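Local coordinates for racemase (Pseudovibrio sp. JE062, PDB 3MKC), which is a racemase-like member of the enolase superfamily, pairing an N-terminal alpha+beta domain with a C-terminal barrel domain, at residues K13-I18 with E73-R78; P7-I12 with L79-N84; T143-I148 with K177-I182; I173-V178 with D207-Y212; L45-G50 with W316-T321. All coordinates share one frame; numbering follows the deposited sequence.

In the fold
From the N terminus, the arm 7-12 runs into strand 12-22. Contact 2 ties the arm to 79-84 and so closes a long loop; contact 1, joining the strand to 73-78, lies within that loop, and the two touch through backbone bonds of Ile12. Contact 5 opens at 45-50, before either of them has closed, and so crosses both; by pairing with 316-321 it joins the N-terminal sheet to the barrel domain. Within the wide loop of contact 5 lie contacts 3 and 4, which share Lys177 and Val178 and bind three consecutive barrel strands side by side. They sit about 38 to 42 Å, centre to centre, from contacts 1 and 2.

Contact 1: K13-I18 with E73-R78; sequences KSIEFI and EKAIGR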
# COMPACT_ATOMS: atom_id res chain seq x y z
N LYS A 13 -13.93 19.17 -12.32
CA LYS A 13 -14.50 19.25 -13.66
C LYS A 13 -14.53 17.88 -14.34
O LYS A 13 -15.49 17.54 -15.03
CB LYS A 13 -13.71 20.23 -14.51
CG LYS A 13 -14.21 20.35 -15.95
CD LYS A 13 -13.39 21.37 -16.71
CE LYS A 13 -13.84 21.50 -18.15
NZ LYS A 13 -13.11 22.61 -18.82
N SER A 14 -13.47 17.10 -14.15
CA SER A 14 -13.41 15.79 -14.77
C SER A 14 -12.56 14.80 -13.99
O SER A 14 -11.71 15.17 -13.18
CB SER A 14 -12.86 15.91 -16.19
OG SER A 14 -11.48 16.24 -16.18
N ILE A 15 -12.81 13.52 -14.26
CA ILE A 15 -12.07 12.45 -13.63
C ILE A 15 -11.78 11.43 -14.73
O ILE A 15 -12.70 10.85 -15.32
CB ILE A 15 -12.87 11.78 -12.49
CG1 ILE A 15 -13.10 12.80 -11.37
CG2 ILE A 15 -12.10 10.58 -11.95
CD1 ILE A 15 -13.81 12.24 -10.14
N GLU A 16 -10.50 11.24 -15.00
CA GLU A 16 -10.05 10.34 -16.04
C GLU A 16 -9.25 9.16 -15.50
O GLU A 16 -8.33 9.32 -14.70
CB GLU A 16 -9.22 11.12 -17.06
CG GLU A 16 -8.47 10.27 -18.06
CD GLU A 16 -7.77 11.11 -19.13
OE1 GLU A 16 -7.18 12.15 -18.78
OE2 GLU A 16 -7.81 10.72 -20.31
N PHE A 17 -9.63 7.96 -15.94
CA PHE A 17 -8.94 6.75 -15.54
C PHE A 17 -8.02 6.42 -16.71
O PHE A 17 -8.48 6.19 -17.82
CB PHE A 17 -9.95 5.63 -15.27
CG PHE A 17 -10.52 5.65 -13.87
CD1 PHE A 17 -10.12 4.70 -12.93
CD2 PHE A 17 -11.42 6.64 -13.48
CE1 PHE A 17 -10.60 4.74 -11.62
CE2 PHE A 17 -11.91 6.68 -12.17
CZ PHE A 17 -11.50 5.73 -11.24
N ILE A 18 -6.72 6.39 -16.44
CA ILE A 18 -5.74 6.15 -17.49
C ILE A 18 -4.95 4.86 -17.36
O ILE A 18 -3.99 4.79 -16.60
CB ILE A 18 -4.74 7.32 -17.55
CG1 ILE A 18 -5.50 8.63 -17.77
CG2 ILE A 18 -3.71 7.09 -18.65
CD1 ILE A 18 -4.66 9.87 -17.59
N GLU A 73 -19.42 10.07 -11.09
CA GLU A 73 -20.59 10.94 -11.06
C GLU A 73 -20.78 11.75 -9.79
O GLU A 73 -21.04 12.95 -9.84
CB GLU A 73 -21.85 10.13 -11.35
CG GLU A 73 -23.06 10.97 -11.70
CD GLU A 73 -24.29 10.12 -11.99
OE1 GLU A 73 -24.21 9.25 -12.89
OE2 GLU A 73 -25.33 10.33 -11.33
N LYS A 74 -20.65 11.10 -8.63
CA LYS A 74 -20.85 11.81 -7.38
C LYS A 74 -19.70 12.71 -6.93
O LYS A 74 -19.80 13.38 -5.90
CB LYS A 74 -21.20 10.81 -6.27
CG LYS A 74 -22.50 10.07 -6.52
CD LYS A 74 -23.70 11.02 -6.48
CE LYS A 74 -24.98 10.29 -6.88
NZ LYS A 74 -26.19 11.14 -6.74
N ALA A 75 -18.61 12.72 -7.70
CA ALA A 75 -17.45 13.54 -7.39
C ALA A 75 -17.44 14.80 -8.26
O ALA A 75 -17.08 15.88 -7.80
CB ALA A 75 -16.17 12.75 -7.63
N ILE A 76 -17.84 14.65 -9.52
CA ILE A 76 -17.89 15.78 -10.45
C ILE A 76 -18.71 16.92 -9.87
O ILE A 76 -19.84 16.72 -9.40
CB ILE A 76 -18.52 15.37 -11.80
CG1 ILE A 76 -17.77 14.17 -12.39
CG2 ILE A 76 -18.50 16.56 -12.76
CD1 ILE A 76 -16.32 14.43 -12.68
N GLY A 77 -18.15 18.12 -9.89
CA GLY A 77 -18.85 19.28 -9.37
C GLY A 77 -18.55 19.61 -7.92
O GLY A 77 -18.76 20.75 -7.49
N ARG A 78 -18.03 18.64 -7.18
CA ARG A 78 -17.73 18.84 -5.76
C ARG A 78 -16.39 19.55 -5.54
O ARG A 78 -15.51 19.51 -6.40
CB ARG A 78 -17.71 17.49 -5.03
CG ARG A 78 -19.03 16.71 -5.07
CD ARG A 78 -20.14 17.46 -4.36
NE ARG A 78 -19.88 17.64 -2.93
CZ ARG A 78 -20.06 16.69 -2.02
NH1 ARG A 78 -20.53 15.50 -2.38
NH2 ARG A 78 -19.80 16.94 -0.74
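Ile15 and Ile76 run antiparallel alongside one another where an edge strand of the N-terminal domain meets the loop leading toward helix 83-93. Strand 12-22 is outermost in the antiparallel three-stranded sheet of this enolase-type domain, and the contact is a worked example of how such an edge can be flanked by aliphatic packing instead of a further strand.

The side-chain contacts come first. Ile15 CG1 lies 3.8 Å from Ile76 CD1. With its chain extended beyond CG1 (chi2 -177°), Ile15 carries CD1 on to Ala75 CB at 3.5 Å, a tighter approach than carbon pairs usually make. Ala75 is buried and touches both Ile15 and Ile86 of helix 83-93. Ile76 folds its own chain (chi2 -61°), and this brings CD1 back to the strand, where it also meets the backbone at Ser14 CA, 3.8 Å away.

Backbone interactions shape both partners. The loop makes a type II beta turn from Ala75 to Arg78, closed by Arg78 N donating to Ala75 O at 3.0 Å. Gly77 takes the third position with a positive phi of 94°. On the strand, Lys13 and Ser14 both face Thr37 in a classic beta bulge. Gly77 is also hydrogen-bonded to Ile12, which anchors the turn just ahead of the bulge. At the more exposed end of the contact, Ile76 CG2 touches Lys13 O at 3.9 Å.

Contact 2: P7-I12 with L79-N84; sequences PAVAPI and LPIEIN
Ile12 and Pro80 form the tightly packed half of this contact, which joins the arm before strand 12-22 to the turn that leads into helix 83-93. Their side chains overlap flank to flank with opposed directions, Ile12 CG1 lying 3.8 Å from Pro80 CG, and both residues are buried. The proline ring also crowds the arm's backbone: Pro80 CD is only 2.9 Å from Ala10 O. That oxygen has a polar partner as well, Gln121 of helix 102-122, the helix whose Leu117 packs on Pro80 and whose Leu114 packs on Ile12.

The outer half is less deeply buried. Leu79 CD2 reaches Val9 O at 3.5 Å and runs alongside the Pro11 ring, 3.9 Å from Pro11 CG. Val9 stands roughly perpendicular to Leu79. Its CG1, set opposite the backbone N (chi1 -175°), points to Ile81 CG2 at 3.7 Å, while the rest of the exposed Ile81 side chain leads away.

A type I beta turn from Leu79 to Glu82, closed by Glu82 N donating to Leu79 O at 3.0 Å, presents Leu79, Pro80 and Ile81 in succession, with Glu82 at the N-cap of the helix. Because the side-chain contacts are aliphatic, shape fit probably matters more than directional bonding; direction is supplied next door, by the backbone hydrogen bond between Ile12 and Arg78.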
# COMPACT_ATOMS: atom_id res chain seq x y z
N PRO A 7 -10.57 31.36 -3.61
CA PRO A 7 -10.98 31.13 -4.99
C PRO A 7 -10.37 29.88 -5.62
O PRO A 7 -10.93 29.31 -6.55
CB PRO A 7 -10.52 32.40 -5.71
CG PRO A 7 -10.48 33.43 -4.62
CD PRO A 7 -9.89 32.66 -3.47
N ALA A 8 -9.21 29.47 -5.10
CA ALA A 8 -8.49 28.30 -5.61
C ALA A 8 -9.20 26.97 -5.39
O ALA A 8 -8.98 26.01 -6.13
CB ALA A 8 -7.10 28.26 -4.99
N VAL A 9 -10.05 26.88 -4.37
CA VAL A 9 -10.77 25.64 -4.11
C VAL A 9 -11.93 25.61 -5.10
O VAL A 9 -13.05 25.99 -4.78
CB VAL A 9 -11.31 25.61 -2.67
CG1 VAL A 9 -11.95 24.26 -2.38
CG2 VAL A 9 -10.17 25.86 -1.71
N ALA A 10 -11.64 25.15 -6.32
CA ALA A 10 -12.63 25.08 -7.38
C ALA A 10 -13.22 23.69 -7.51
O ALA A 10 -12.58 22.70 -7.14
CB ALA A 10 -12.01 25.51 -8.70
N PRO A 11 -14.43 23.58 -8.08
CA PRO A 11 -15.11 22.29 -8.26
C PRO A 11 -14.39 21.36 -9.22
O PRO A 11 -13.67 21.81 -10.12
CB PRO A 11 -16.49 22.68 -8.79
CG PRO A 11 -16.65 24.13 -8.39
CD PRO A 11 -15.27 24.67 -8.61
N ILE A 12 -14.60 20.07 -9.03
CA ILE A 12 -14.01 19.05 -9.89
C ILE A 12 -14.71 19.13 -11.24
O ILE A 12 -15.94 19.16 -11.31
CB ILE A 12 -14.21 17.64 -9.29
CG1 ILE A 12 -13.42 17.53 -7.98
CG2 ILE A 12 -13.80 16.57 -10.29
CD1 ILE A 12 -13.62 16.21 -7.27
N LEU A 79 -16.26 20.19 -4.38
CA LEU A 79 -15.02 20.88 -4.03
C LEU A 79 -14.09 19.80 -3.48
O LEU A 79 -14.44 19.11 -2.52
CB LEU A 79 -15.30 21.96 -2.98
CG LEU A 79 -16.32 23.02 -3.42
CD1 LEU A 79 -16.59 24.01 -2.30
CD2 LEU A 79 -15.79 23.74 -4.65
N PRO A 80 -12.90 19.65 -4.08
CA PRO A 80 -11.86 18.68 -3.73
C PRO A 80 -11.49 18.60 -2.25
O PRO A 80 -11.03 17.56 -1.77
CB PRO A 80 -10.67 19.12 -4.58
CG PRO A 80 -11.32 19.75 -5.76
CD PRO A 80 -12.41 20.56 -5.13
N ILE A 81 -11.69 19.70 -1.53
CA ILE A 81 -11.37 19.77 -0.11
C ILE A 81 -12.27 18.88 0.76
O ILE A 81 -11.87 18.47 1.84
CB ILE A 81 -11.45 21.23 0.40
CG1 ILE A 81 -11.05 21.30 1.88
CG2 ILE A 81 -12.86 21.79 0.23
CD1 ILE A 81 -9.65 20.81 2.17
N GLU A 82 -13.48 18.57 0.29
CA GLU A 82 -14.40 17.73 1.07
C GLU A 82 -14.15 16.26 0.73
O GLU A 82 -15.06 15.55 0.30
CB GLU A 82 -15.85 18.10 0.75
CG GLU A 82 -16.17 19.58 0.90
CD GLU A 82 -17.65 19.85 0.94
OE1 GLU A 82 -18.35 19.55 -0.04
OE2 GLU A 82 -18.13 20.36 1.98
N ILE A 83 -12.93 15.81 0.94
CA ILE A 83 -12.56 14.44 0.62
C ILE A 83 -13.38 13.39 1.35
O ILE A 83 -13.79 12.40 0.75
CB ILE A 83 -11.07 14.19 0.91
CG1 ILE A 83 -10.24 15.30 0.27
CG2 ILE A 83 -10.66 12.83 0.36
CD1 ILE A 83 -8.74 15.16 0.49
N ASN A 84 -13.62 13.61 2.63
CA ASN A 84 -14.39 12.67 3.44
C ASN A 84 -15.83 12.54 2.94
O ASN A 84 -16.37 11.43 2.84
CB ASN A 84 -14.38 13.13 4.90
CG ASN A 84 -15.11 12.17 5.82
OD1 ASN A 84 -16.23 12.44 6.26
ND2 ASN A 84 -14.47 11.04 6.11

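Contact 3: T143-I148 with K177-I182; sequences TLYPAI and KVCVPI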
# COMPACT_ATOMS: atom_id res chain seq x y z
N THR A 143 10.91 -3.94 0.63
CA THR A 143 10.61 -5.30 0.23
C THR A 143 11.58 -5.71 -0.86
O THR A 143 11.68 -5.05 -1.90
CB THR A 143 9.17 -5.41 -0.27
OG1 THR A 143 8.28 -4.96 0.77
CG2 THR A 143 8.83 -6.85 -0.63
N LEU A 144 12.31 -6.80 -0.61
CA LEU A 144 13.32 -7.29 -1.54
C LEU A 144 13.00 -8.63 -2.17
O LEU A 144 12.37 -9.49 -1.55
CB LEU A 144 14.66 -7.43 -0.81
CG LEU A 144 15.11 -6.24 0.02
CD1 LEU A 144 16.35 -6.61 0.82
CD2 LEU A 144 15.38 -5.06 -0.90
N TYR A 145 13.44 -8.81 -3.41
CA TYR A 145 13.25 -10.06 -4.13
C TYR A 145 14.18 -10.10 -5.34
O TYR A 145 14.05 -9.29 -6.26
CB TYR A 145 11.80 -10.22 -4.60
CG TYR A 145 11.45 -11.65 -4.97
CD1 TYR A 145 11.19 -12.60 -3.98
CD2 TYR A 145 11.39 -12.06 -6.30
CE1 TYR A 145 10.88 -13.92 -4.31
CE2 TYR A 145 11.08 -13.37 -6.64
CZ TYR A 145 10.82 -14.30 -5.65
OH TYR A 145 10.48 -15.60 -5.98
N PRO A 146 15.13 -11.04 -5.35
CA PRO A 146 16.07 -11.15 -6.47
C PRO A 146 15.43 -11.73 -7.73
O PRO A 146 14.30 -12.21 -7.70
CB PRO A 146 17.15 -12.07 -5.91
CG PRO A 146 16.36 -13.01 -5.05
CD PRO A 146 15.42 -12.06 -4.32
N ALA A 147 16.17 -11.66 -8.83
CA ALA A 147 15.70 -12.19 -10.10
C ALA A 147 16.09 -13.66 -10.08
O ALA A 147 17.17 -14.03 -10.56
CB ALA A 147 16.38 -11.48 -11.25
N ILE A 148 15.23 -14.50 -9.51
CA ILE A 148 15.51 -15.93 -9.43
C ILE A 148 14.39 -16.83 -9.96
O ILE A 148 13.21 -16.52 -9.81
CB ILE A 148 15.82 -16.36 -7.96
CG1 ILE A 148 14.70 -15.86 -7.04
CG2 ILE A 148 17.17 -15.82 -7.52
CD1 ILE A 148 14.76 -16.41 -5.63
N LYS A 177 12.05 -6.83 3.94
CA LYS A 177 11.15 -7.97 3.91
C LYS A 177 11.60 -8.91 2.81
O LYS A 177 11.87 -8.47 1.69
CB LYS A 177 9.71 -7.53 3.65
CG LYS A 177 8.72 -8.69 3.68
CD LYS A 177 7.28 -8.21 3.70
CE LYS A 177 6.84 -7.65 2.36
NZ LYS A 177 5.43 -7.17 2.39
N VAL A 178 11.71 -10.19 3.14
CA VAL A 178 12.10 -11.20 2.16
C VAL A 178 10.87 -12.06 1.93
O VAL A 178 9.92 -12.00 2.69
CB VAL A 178 13.24 -12.07 2.70
CG1 VAL A 178 14.46 -11.21 2.98
CG2 VAL A 178 12.79 -12.79 3.97
N CYS A 179 10.89 -12.87 0.87
CA CYS A 179 9.76 -13.73 0.56
C CYS A 179 10.21 -15.16 0.33
O CYS A 179 11.37 -15.42 0.02
CB CYS A 179 9.05 -13.26 -0.71
SG CYS A 179 8.75 -11.50 -0.84
N VAL A 180 9.27 -16.09 0.50
CA VAL A 180 9.53 -17.49 0.24
C VAL A 180 8.92 -17.70 -1.14
O VAL A 180 7.70 -17.60 -1.30
CB VAL A 180 8.81 -18.41 1.26
CG1 VAL A 180 9.06 -19.88 0.90
CG2 VAL A 180 9.31 -18.14 2.66
N PRO A 181 9.75 -17.96 -2.16
CA PRO A 181 9.25 -18.18 -3.52
C PRO A 181 8.03 -19.10 -3.58
O PRO A 181 8.05 -20.21 -3.05
CB PRO A 181 10.46 -18.75 -4.24
CG PRO A 181 11.59 -18.01 -3.58
CD PRO A 181 11.21 -18.12 -2.11
N ILE A 182 6.98 -18.64 -4.25
CA ILE A 182 5.74 -19.39 -4.40
C ILE A 182 5.90 -20.84 -4.84
O ILE A 182 5.57 -21.77 -4.10
CB ILE A 182 4.81 -18.70 -5.40
CG1 ILE A 182 4.55 -17.26 -4.96
CG2 ILE A 182 3.50 -19.47 -5.52
CD1 ILE A 182 3.60 -16.50 -5.85
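Tyr145 reaches past Cys179 to Pro181, spanning the place where two neighbouring barrel strands give way to loops. Starting at CB, the side chain runs opposite the backbone N (chi1 -163°), which turns its ring toward 177-182. CD1 then meets Cys179 CB at 4.0 Å, with the sulfur almost as near. The Cys179 SG lies 5.3 Å from the centroid of the Tyr145 ring, 61° off its normal, an oblique sulfur-aromatic contact. Further out, CE1 touches both Cys179 CB and Pro181 CG. At the tip, OH rests against the proline, 3.6 Å from Pro181 CG, and Ile148 CD1 reaches the same proline carbon at 4.1 Å, the Ile148 and Pro181 side chains being roughly perpendicular.

At the N-terminal ends of the segments, one parallel bridge, Thr143 with Lys177, remains. Leu144 N donates to Lys177 O at 2.9 Å in a nearly straight bond (171°). Thr143 OG1 lies against Lys177 CE at 3.4 Å, but the polar ends have other partners: OG1 bonds to Glu339, and Lys177 NZ forms a salt bridge with Glu238 and a hydrogen bond with Tyr141. Where the strands part, Tyr161 OH of helix 154-170 bonds to both Leu144 O and Cys179 N. Strand 137-143, helix 154-170 and parallel strand 175-179 form a beta-alpha-beta unit, and the contact lies at the C-terminal ends of its strands, in the repeating element of TIM-barrel folds.

Contact 4: I173-V178 with D207-Y212; sequences IRAVKV and DMMVDY
Met209, a selenomethionine, bends over Ala175: its SE and CE both lie 3.8 Å from Ala175 CB. The turn in its chain (chi2 78°) sends the selenium back along the neighbouring strand instead of straight out from the sheet. Nearer the backbone, Met209 CB meets Lys177 CG at 3.8 Å, the two side chains set nearly square to each other. Ala175 CB also packs on Asp207 CB, whose carboxylate is held by Tyr337.

Ala175, Lys177, Asp207 and Met209 occupy one face of the sheet. The other belongs to the apolar Val176, Val178, Met208 and Val210. There Val178 CG2 touches the CE of selenomethionine Met208 and the CG2 of Val210, each at 4.1 Å, and helices 154-170 and 188-202 cover this layer through Leu165, Leu195 and Leu202.

Between the faces runs a regular parallel pairing of five backbone hydrogen bonds, from Asp207 N to Arg174 O at 3.1 Å through to Asp211 N to Val178 O at 2.9 Å. Met209 N to Val176 O is the straightest, at 172°. The strand axes are 23° apart, the usual twist of paired strands. Just past the last bond, Asp211 OD1 accepts from Leu213 N, which ties the carboxylate to the loop that follows. Strand 175-179, helix 188-202 and strand 207-211 make up a classic beta-alpha-beta crossover, with one face apolar against the helices and the other carrying Lys177 and Asp207 as well as Ala175 and Met209, as in TIM-type barrels.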
# COMPACT_ATOMS: atom_id res chain seq x y z
N ILE A 173 19.46 0.74 5.69
CA ILE A 173 18.01 0.54 5.63
C ILE A 173 17.66 -0.11 6.97
O ILE A 173 18.26 -1.11 7.36
CB ILE A 173 17.61 -0.41 4.48
CG1 ILE A 173 18.02 0.21 3.14
CG2 ILE A 173 16.12 -0.67 4.51
CD1 ILE A 173 17.47 1.60 2.90
N ARG A 174 16.69 0.47 7.68
CA ARG A 174 16.31 -0.03 8.99
C ARG A 174 15.58 -1.37 9.02
O ARG A 174 15.58 -2.05 10.04
CB ARG A 174 15.45 1.02 9.71
CG ARG A 174 16.07 2.40 9.75
CD ARG A 174 17.37 2.41 10.54
NE ARG A 174 17.96 3.74 10.62
CZ ARG A 174 17.47 4.75 11.34
NH1 ARG A 174 16.38 4.58 12.07
NH2 ARG A 174 18.08 5.93 11.33
N ALA A 175 14.95 -1.76 7.91
CA ALA A 175 14.23 -3.02 7.86
C ALA A 175 13.96 -3.47 6.44
O ALA A 175 13.76 -2.65 5.54
CB ALA A 175 12.91 -2.90 8.63
N VAL A 176 13.95 -4.78 6.23
CA VAL A 176 13.70 -5.35 4.92
C VAL A 176 12.77 -6.55 5.02
O VAL A 176 12.69 -7.21 6.06
CB VAL A 176 15.02 -5.81 4.26
CG1 VAL A 176 15.95 -4.62 4.05
CG2 VAL A 176 15.69 -6.87 5.12
N LYS A 177 12.05 -6.83 3.94
CA LYS A 177 11.15 -7.97 3.91
C LYS A 177 11.60 -8.91 2.81
O LYS A 177 11.87 -8.47 1.69
CB LYS A 177 9.71 -7.53 3.65
CG LYS A 177 8.72 -8.69 3.68
CD LYS A 177 7.28 -8.21 3.70
CE LYS A 177 6.84 -7.65 2.36
NZ LYS A 177 5.43 -7.17 2.39
N VAL A 178 11.71 -10.19 3.14
CA VAL A 178 12.10 -11.20 2.16
C VAL A 178 10.87 -12.06 1.93
O VAL A 178 9.92 -12.00 2.69
CB VAL A 178 13.24 -12.07 2.70
CG1 VAL A 178 14.46 -11.21 2.98
CG2 VAL A 178 12.79 -12.79 3.97
N ASP A 207 15.87 -4.98 11.13
CA ASP A 207 14.64 -5.76 11.29
C ASP A 207 14.36 -6.53 10.01
O ASP A 207 14.60 -6.03 8.91
CB ASP A 207 13.46 -4.85 11.61
CG ASP A 207 13.29 -4.62 13.09
OD1 ASP A 207 13.25 -5.63 13.83
OD2 ASP A 207 13.17 -3.46 13.52
N MSE A 208 13.84 -7.74 10.16
CA MSE A 208 13.54 -8.58 9.00
C MSE A 208 12.13 -9.13 9.05
O MSE A 208 11.76 -9.83 9.99
CB MSE A 208 14.53 -9.75 8.94
CG MSE A 208 14.37 -10.63 7.71
SE MSE A 208 15.80 -11.92 7.57
CE MSE A 208 14.81 -13.54 7.43
N MSE A 209 11.37 -8.82 8.00
CA MSE A 209 9.99 -9.29 7.87
C MSE A 209 9.96 -10.42 6.86
O MSE A 209 10.88 -10.54 6.04
CB MSE A 209 9.09 -8.16 7.38
CG MSE A 209 8.90 -7.03 8.39
SE MSE A 209 10.36 -5.76 8.54
CE MSE A 209 9.32 -4.20 8.81
N VAL A 210 8.93 -11.25 6.90
CA VAL A 210 8.83 -12.37 5.97
C VAL A 210 7.44 -12.53 5.36
O VAL A 210 6.44 -12.51 6.07
CB VAL A 210 9.21 -13.70 6.66
CG1 VAL A 210 9.24 -14.83 5.64
CG2 VAL A 210 10.56 -13.57 7.35
N ASP A 211 7.42 -12.68 4.04
CA ASP A 211 6.18 -12.87 3.28
C ASP A 211 6.19 -14.32 2.83
O ASP A 211 7.01 -14.71 1.99
CB ASP A 211 6.17 -11.93 2.07
CG ASP A 211 4.96 -12.13 1.17
OD1 ASP A 211 4.10 -12.98 1.47
OD2 ASP A 211 4.86 -11.41 0.15
N TYR A 212 5.29 -15.12 3.38
CA TYR A 212 5.22 -16.53 3.04
C TYR A 212 4.39 -16.80 1.78
O TYR A 212 4.25 -17.94 1.34
CB TYR A 212 4.71 -17.32 4.24
CG TYR A 212 5.65 -17.26 5.43
CD1 TYR A 212 6.66 -18.20 5.61
CD2 TYR A 212 5.54 -16.23 6.36
CE1 TYR A 212 7.55 -18.11 6.68
CE2 TYR A 212 6.42 -16.13 7.43
CZ TYR A 212 7.42 -17.08 7.59
OH TYR A 212 8.29 -16.98 8.66

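Contact 5: L45-G50 with W316-T321; sequences LGEADG and WKTGIT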
# COMPACT_ATOMS: atom_id res chain seq x y z
N LEU A 45 -3.30 13.47 -8.88
CA LEU A 45 -3.00 12.14 -9.37
C LEU A 45 -3.10 11.06 -8.30
O LEU A 45 -2.63 11.24 -7.18
CB LEU A 45 -1.59 12.11 -9.96
CG LEU A 45 -1.34 13.06 -11.13
CD1 LEU A 45 0.14 13.18 -11.40
CD2 LEU A 45 -2.08 12.55 -12.35
N GLY A 46 -3.73 9.95 -8.67
CA GLY A 46 -3.87 8.82 -7.77
C GLY A 46 -3.77 7.60 -8.65
O GLY A 46 -3.57 7.73 -9.85
N GLU A 47 -3.88 6.41 -8.08
CA GLU A 47 -3.85 5.22 -8.91
C GLU A 47 -4.64 4.10 -8.26
O GLU A 47 -4.74 4.03 -7.03
CB GLU A 47 -2.40 4.79 -9.22
CG GLU A 47 -1.64 4.14 -8.10
CD GLU A 47 -0.21 3.83 -8.49
OE1 GLU A 47 0.07 3.67 -9.69
OE2 GLU A 47 0.64 3.73 -7.58
N ALA A 48 -5.23 3.25 -9.09
CA ALA A 48 -6.05 2.14 -8.64
C ALA A 48 -5.45 0.79 -9.02
O ALA A 48 -4.83 0.65 -10.07
CB ALA A 48 -7.45 2.27 -9.22
N ASP A 49 -5.65 -0.20 -8.15
CA ASP A 49 -5.15 -1.55 -8.42
C ASP A 49 -6.17 -2.27 -9.31
O ASP A 49 -7.24 -1.72 -9.59
CB ASP A 49 -4.97 -2.29 -7.09
CG ASP A 49 -4.09 -3.52 -7.23
OD1 ASP A 49 -3.30 -3.60 -8.19
OD2 ASP A 49 -4.17 -4.40 -6.35
N GLY A 50 -5.82 -3.47 -9.76
CA GLY A 50 -6.70 -4.26 -10.61
C GLY A 50 -6.35 -4.24 -12.08
O GLY A 50 -5.58 -3.39 -12.54
N TRP A 316 2.92 -1.69 -3.47
CA TRP A 316 3.66 -2.26 -4.59
C TRP A 316 3.01 -1.85 -5.91
O TRP A 316 2.40 -2.67 -6.60
CB TRP A 316 3.71 -3.79 -4.48
CG TRP A 316 4.66 -4.39 -5.46
CD1 TRP A 316 4.38 -4.81 -6.74
CD2 TRP A 316 6.07 -4.58 -5.28
NE1 TRP A 316 5.53 -5.23 -7.36
CE2 TRP A 316 6.59 -5.10 -6.49
CE3 TRP A 316 6.95 -4.35 -4.22
CZ2 TRP A 316 7.94 -5.40 -6.67
CZ3 TRP A 316 8.31 -4.64 -4.39
CH2 TRP A 316 8.79 -5.17 -5.61
N LYS A 317 3.14 -0.57 -6.23
CA LYS A 317 2.60 -0.02 -7.47
C LYS A 317 3.65 0.90 -8.07
O LYS A 317 4.79 0.49 -8.27
CB LYS A 317 1.31 0.76 -7.23
CG LYS A 317 0.02 0.01 -7.49
CD LYS A 317 -0.02 -0.65 -8.87
CE LYS A 317 -1.44 -1.07 -9.21
NZ LYS A 317 -1.54 -2.06 -10.31
N THR A 318 3.27 2.15 -8.34
CA THR A 318 4.21 3.10 -8.92
C THR A 318 4.60 4.21 -7.95
O THR A 318 4.33 4.12 -6.76
CB THR A 318 3.65 3.75 -10.20
OG1 THR A 318 2.66 4.73 -9.85
CG2 THR A 318 3.02 2.69 -11.10
N GLY A 319 5.24 5.25 -8.48
CA GLY A 319 5.65 6.36 -7.64
C GLY A 319 4.48 7.12 -7.06
O GLY A 319 4.64 7.87 -6.09
N ILE A 320 3.30 6.95 -7.64
CA ILE A 320 2.12 7.64 -7.14
C ILE A 320 1.75 7.14 -5.75
O ILE A 320 1.49 7.93 -4.84
CB ILE A 320 0.92 7.44 -8.09
CG1 ILE A 320 1.27 7.99 -9.48
CG2 ILE A 320 -0.30 8.15 -7.53
CD1 ILE A 320 0.13 7.88 -10.49
N THR A 321 1.73 5.82 -5.58
CA THR A 321 1.39 5.24 -4.29
C THR A 321 2.55 5.42 -3.30
O THR A 321 2.32 5.63 -2.10
CB THR A 321 1.03 3.75 -4.44
OG1 THR A 321 -0.15 3.63 -5.23
CG2 THR A 321 0.79 3.11 -3.07
O HOH W 1 -3.88 -1.40 -11.74
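Ile320 CG2 packs on the backbone of Leu45 and Gly46, touching Leu45 O and lying 3.6 Å from Gly46 CA. These first two residues bring the strand alongside the opening turn of helix 319-331.

Glu47 makes the central polar part of the contact. The first torsion (chi1 74°) tucks CG over the backbone, and the chain then extends so that the buried carboxylate lies across the start of helix 319-331. Thr318 OG1 donates to Glu47 OE1 at 2.8 Å, from the syn side but 34° out of the carboxylate plane; Thr31 is a further partner of OE1. Glu47 OE2 takes Thr318 N at 3.2 Å, a weak bond from Thr321 N, and a contact with Thr321 OG1 modelled very short at 2.5 Å. Gripped through both oxygens, the carboxylate is probably restrained from rotating, and the helix end probably adds electrostatic attraction. Thr318 is meanwhile the N-cap, its OG1 accepting from Ile320 N at 3.2 Å.

Ala48 adds its carbonyl, which a water links to Gly50 O and to Lys317 NZ, itself 2.8 Å from the water. Asp49 then forms a weak salt bridge, its OD1 lying 3.2 Å from Lys317 NZ; its OD2 pairs with Arg290, and Lys317 NZ also bonds to Asn30 O. Gly50 N turns back weakly to Asp49 OD1. Such docking of the N-terminal sheet on the start of a barrel-domain helix is consistent with the two-domain build of the enolase superfamily.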